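Local coordinates for protein putative cytochrome P450 YjiB (Bacillus subtilis subsp. subtilis, PDB 4RM4) that probably acts as a heme-dependent cytochrome P450 monooxygenase, using its heme iron to insert an oxygen atom from molecular oxygen into organic substrates, at residues Asp54-Lys57 and Lys58-Asp62; Glu200-Asn204 and Lys205-Asp209. One frame throughout, in Å; residues are numbered along the deposited sequence.

Interaction 1 (Asp54-Lys57 and Lys58-Asp62); sequences DDVK and KVVGD
Val56 and Val60 stand one helical turn apart and side by side, pointing the same way, with Val56 CG1 4.2 Å from Val60 CG2. In Val60 that methyl is anti to the carbonyl carbon and beside the backbone N, which swings it back along the helix until CG2 lies 3.2 Å from Val56 O. Val59 repeats the pattern: its CG2 rests 3.3 Å from Asp55 O. The two methyls thus pack against carbonyl oxygens that are already hydrogen-bonded. Backbone bonds join the two halves throughout: Lys58, Val59, Val60 and Gly61 give their N-H groups to the carbonyls of Asp54, Asp55, Val56 and Lys57. The straightest is Val59 N to Asp55 O (3.0 Å, 171° at the hydrogen), while Gly61 N to Lys57 O is the most bent, at 145°. Lys58 runs out extended and turns only at its last torsion (chi4 66°), making a hydrogen-bonded salt bridge, Lys58 NZ to Asp62 OD2 2.8 Å, nearly in line with the C-O bond; the other oxygen, OD1, accepts from Leu65 N. Lys57 reaches back to the hydroxyl of Tyr53. All three valines touch Ala312 of strand 309-312, Val59 also meets Val310, and Val60 approaches the heme. This is a short amphipathic alpha-helix, its buried face packed on the mixed beta-sheet of the P450 fold and its end beside the cofactor.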
loop_
_atom_site.group_PDB
_atom_site.type_symbol
_atom_site.label_atom_id
_atom_site.label_comp_id
_atom_site.label_asym_id
_atom_site.label_seq_id
_atom_site.Cartn_x
_atom_site.Cartn_y
_atom_site.Cartn_z
ATOM N N ASP A 54 -9.190 -18.519 -4.198
ATOM C CA ASP A 54 -8.620 -19.598 -3.387
ATOM C C ASP A 54 -7.143 -19.869 -3.711
ATOM O O ASP A 54 -6.323 -20.102 -2.816
ATOM C CB ASP A 54 -9.454 -20.885 -3.511
ATOM C CG ASP A 54 -10.848 -20.738 -2.920
ATOM O OD1 ASP A 54 -11.073 -19.789 -2.136
ATOM O OD2 ASP A 54 -11.717 -21.577 -3.233
ATOM N N ASP A 55 -6.797 -19.833 -4.994
ATOM C CA ASP A 55 -5.423 -20.073 -5.406
ATOM C C ASP A 55 -4.501 -18.949 -4.931
ATOM O O ASP A 55 -3.440 -19.205 -4.343
ATOM C CB ASP A 55 -5.343 -20.241 -6.922
ATOM C CG ASP A 55 -6.108 -21.458 -7.409
ATOM O OD1 ASP A 55 -6.340 -22.353 -6.577
ATOM O OD2 ASP A 55 -6.462 -21.518 -8.608
ATOM N N VAL A 56 -4.912 -17.713 -5.180
ATOM C CA VAL A 56 -4.142 -16.557 -4.728
ATOM C C VAL A 56 -3.925 -16.590 -3.216
ATOM O O VAL A 56 -2.816 -16.376 -2.734
ATOM C CB VAL A 56 -4.818 -15.221 -5.109
ATOM C CG1 VAL A 56 -4.161 -14.063 -4.342
ATOM C CG2 VAL A 56 -4.733 -14.984 -6.606
ATOM N N LYS A 57 -4.981 -16.859 -2.456
ATOM C CA LYS A 57 -4.878 -16.800 -0.996
ATOM C C LYS A 57 -3.958 -17.910 -0.472
ATOM O O LYS A 57 -3.168 -17.698 0.460
ATOM C CB LYS A 57 -6.268 -16.880 -0.355
ATOM C CG LYS A 57 -6.287 -16.453 1.101
ATOM C CD LYS A 57 -7.700 -16.329 1.630
ATOM C CE LYS A 57 -7.720 -15.748 3.038
ATOM N NZ LYS A 57 -9.129 -15.505 3.457
ATOM N N LYS A 58 -4.034 -19.083 -1.089
ATOM C CA LYS A 58 -3.153 -20.184 -0.710
ATOM C C LYS A 58 -1.685 -19.850 -0.980
ATOM O O LYS A 58 -0.830 -20.062 -0.116
ATOM C CB LYS A 58 -3.531 -21.471 -1.444
ATOM C CG LYS A 58 -2.516 -22.598 -1.206
ATOM C CD LYS A 58 -3.110 -23.981 -1.478
ATOM C CE LYS A 58 -2.092 -25.089 -1.183
ATOM N NZ LYS A 58 -1.740 -25.168 0.260
ATOM N N VAL A 59 -1.387 -19.348 -2.180
ATOM C CA VAL A 59 -0.007 -18.981 -2.521
ATOM C C VAL A 59 0.550 -17.979 -1.501
ATOM O O VAL A 59 1.619 -18.165 -0.940
ATOM C CB VAL A 59 0.104 -18.390 -3.957
ATOM C CG1 VAL A 59 1.496 -17.778 -4.218
ATOM C CG2 VAL A 59 -0.231 -19.466 -5.016
ATOM N N VAL A 60 -0.227 -16.938 -1.248
ATOM C CA VAL A 60 0.197 -15.811 -0.437
ATOM C C VAL A 60 0.363 -16.220 1.013
ATOM O O VAL A 60 1.294 -15.791 1.671
ATOM C CB VAL A 60 -0.815 -14.649 -0.586
ATOM C CG1 VAL A 60 -0.609 -13.565 0.490
ATOM C CG2 VAL A 60 -0.714 -14.075 -2.009
ATOM N N GLY A 61 -0.513 -17.095 1.494
ATOM C CA GLY A 61 -0.507 -17.468 2.899
ATOM C C GLY A 61 0.327 -18.680 3.277
ATOM O O GLY A 61 0.690 -18.860 4.450
ATOM N N ASP A 62 0.635 -19.525 2.302
ATOM C CA ASP A 62 1.256 -20.797 2.629
ATOM C C ASP A 62 2.765 -20.599 2.757
ATOM O O ASP A 62 3.503 -20.770 1.793
ATOM C CB ASP A 62 0.910 -21.839 1.562
ATOM C CG ASP A 62 1.302 -23.251 1.971
ATOM O OD1 ASP A 62 2.322 -23.408 2.670
ATOM O OD2 ASP A 62 0.578 -24.200 1.596
#

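Interaction 2 (Glu200-Asn204 and Lys205-Asp209); sequences EEKRN and KPEQD
Lys205 N closes on Glu201 O at 2.9 Å, the last i to i+4 bond of helix 177-204, and the chain then leaves the helix for the short turn into helix 210-215, where Asp209 is the N-cap. The compact part lies between the two helix ends. Pro206 brings no N-H to continue the helical pattern; instead its CD sits 3.3 Å from Lys202 O, and its ring touches Ser212. Lys202, bent at chi2 (-53°), lays its aliphatic chain obliquely across the carboxylate of Asp209, with CE 3.6 Å from OD2, and also packs on Ile211 and Ser212. Asp209 is buried, and its OD2 accepts from Ser212 OG as well as taking part in this contact, so the carboxylate is held from the helix 210-215 side too. The outer face is looser and more exposed. There Lys205 curls back through bends at chi3 and chi4 to cross over the end of Glu201, forming a salt bridge whose hydrogen bond is weak and whose Glu201 OE2 position is less certain. With an alanine at Glu201 the Lys205 ammonium is likely to lose its carboxylate mate, and its folded chain to be set free to turn. Asn204 runs alongside the same lysine. On the Asp209 side, the salt bridge from Lys202 NZ to Asp209 OD2 is long, 3.9 Å, and one water lies between them, its leg to OD2 unusually short and hence less sure, while it accepts from Lys202 NZ at 2.6 Å.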
loop_
_atom_site.group_PDB
_atom_site.type_symbol
_atom_site.label_atom_id
_atom_site.label_comp_id
_atom_site.label_asym_id
_atom_site.label_seq_id
_atom_site.Cartn_x
_atom_site.Cartn_y
_atom_site.Cartn_z
ATOM N N GLU A 200 19.823 7.616 17.116
ATOM C CA GLU A 200 20.662 8.069 18.230
ATOM C C GLU A 200 19.937 9.137 19.037
ATOM O O GLU A 200 19.994 9.164 20.275
ATOM C CB GLU A 200 21.978 8.647 17.709
ATOM C CG GLU A 200 23.133 7.673 17.683
ATOM C CD GLU A 200 23.389 7.038 19.038
ATOM O OE1 GLU A 200 23.017 7.638 20.070
ATOM O OE2 GLU A 200 23.956 5.931 19.078
ATOM N N GLU A 201 19.284 10.041 18.321
ATOM C CA GLU A 201 18.520 11.107 18.952
ATOM C C GLU A 201 17.473 10.533 19.893
ATOM O O GLU A 201 17.355 10.970 21.032
ATOM C CB GLU A 201 17.838 11.970 17.894
ATOM C CG GLU A 201 16.939 13.054 18.463
ATOM C CD GLU A 201 17.720 14.149 19.170
ATOM O OE1 GLU A 201 18.967 14.055 19.237
ATOM O OE2 GLU A 201 17.081 15.105 19.657
ATOM N N LYS A 202 16.710 9.553 19.405
ATOM C CA LYS A 202 15.604 8.982 20.188
ATOM C C LYS A 202 16.100 8.157 21.375
ATOM O O LYS A 202 15.390 7.998 22.373
ATOM C CB LYS A 202 14.640 8.172 19.308
ATOM C CG LYS A 202 14.014 8.992 18.171
ATOM C CD LYS A 202 13.365 10.266 18.680
ATOM C CE LYS A 202 12.853 11.086 17.507
ATOM N NZ LYS A 202 12.276 12.400 17.915
ATOM N N ARG A 203 17.323 7.649 21.280
ATOM C CA ARG A 203 17.953 7.019 22.434
ATOM C C ARG A 203 18.125 7.998 23.591
ATOM O O ARG A 203 17.959 7.625 24.745
ATOM C CB ARG A 203 19.304 6.407 22.069
ATOM C CG ARG A 203 19.168 5.193 21.174
ATOM C CD ARG A 203 20.492 4.480 21.001
ATOM N NE ARG A 203 20.453 3.493 19.919
ATOM C CZ ARG A 203 19.994 2.254 20.053
ATOM N NH1 ARG A 203 19.510 1.847 21.220
ATOM N NH2 ARG A 203 20.008 1.425 19.015
ATOM N N ASN A 204 18.459 9.242 23.272
ATOM C CA ASN A 204 18.689 10.265 24.290
ATOM C C ASN A 204 17.398 10.959 24.722
ATOM O O ASN A 204 17.195 11.246 25.899
ATOM C CB ASN A 204 19.700 11.294 23.776
ATOM C CG ASN A 204 19.955 12.414 24.773
ATOM O OD1 ASN A 204 19.710 12.264 25.971
ATOM N ND2 ASN A 204 20.450 13.542 24.278
ATOM N N LYS A 205 16.524 11.229 23.757
ATOM C CA LYS A 205 15.267 11.900 24.041
ATOM C C LYS A 205 14.112 11.234 23.297
ATOM O O LYS A 205 13.709 11.699 22.232
ATOM C CB LYS A 205 15.350 13.372 23.637
ATOM C CG LYS A 205 16.324 14.203 24.457
ATOM C CD LYS A 205 16.451 15.602 23.883
ATOM C CE LYS A 205 16.793 15.540 22.408
ATOM N NZ LYS A 205 17.982 14.678 22.133
ATOM N N PRO A 206 13.571 10.152 23.868
ATOM C CA PRO A 206 12.447 9.440 23.257
ATOM C C PRO A 206 11.176 10.280 23.264
ATOM O O PRO A 206 10.966 11.085 24.173
ATOM C CB PRO A 206 12.279 8.221 24.158
ATOM C CG PRO A 206 12.928 8.613 25.454
ATOM C CD PRO A 206 14.084 9.443 25.049
ATOM N N GLU A 207 10.361 10.097 22.231
ATOM C CA GLU A 207 9.031 10.681 22.146
ATOM C C GLU A 207 8.073 9.554 21.747
ATOM O O GLU A 207 8.364 8.392 21.999
ATOM C CB GLU A 207 8.991 11.758 21.062
ATOM C CG GLU A 207 10.031 12.863 21.249
ATOM C CD GLU A 207 9.834 13.653 22.531
ATOM O OE1 GLU A 207 8.806 13.455 23.214
ATOM O OE2 GLU A 207 10.715 14.478 22.858
ATOM N N GLN A 208 6.942 9.893 21.126
ATOM C CA GLN A 208 5.844 8.947 20.906
ATOM C C GLN A 208 5.839 8.343 19.513
ATOM O O GLN A 208 4.817 7.839 19.040
ATOM C CB GLN A 208 4.507 9.638 21.146
ATOM C CG GLN A 208 4.418 10.285 22.508
ATOM C CD GLN A 208 4.769 9.322 23.624
ATOM O OE1 GLN A 208 5.514 9.665 24.546
ATOM N NE2 GLN A 208 4.228 8.107 23.552
ATOM N N ASP A 209 6.981 8.408 18.852
ATOM C CA ASP A 209 7.092 7.975 17.479
ATOM C C ASP A 209 7.534 6.518 17.427
ATOM O O ASP A 209 7.945 5.947 18.432
ATOM C CB ASP A 209 8.109 8.840 16.756
ATOM C CG ASP A 209 9.459 8.811 17.438
ATOM O OD1 ASP A 209 10.311 7.986 17.050
ATOM O OD2 ASP A 209 9.653 9.600 18.377
HETATM O O HOH W 1 9.762 11.893 17.648
#

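From the N terminus, the chain passes strands 39-42 and 47-50 and enters helix 53-61, where interaction 1 is made within the helix and closes no loop; the helix ends at Gly61. Interaction 2 follows much later, after helix 177-204 has run its course, and closes the tight connection from that helix to helix 210-215. The two are in series, neither nested nor crossing, with centres about 40 Å apart and nearest atoms about 28 Å apart. Interaction 1 belongs to the part of the fold built round the mixed sheet, near the heme; interaction 2 joins two helices at the surface, away from the heme, the Asp209 side chain about 12 Å from it.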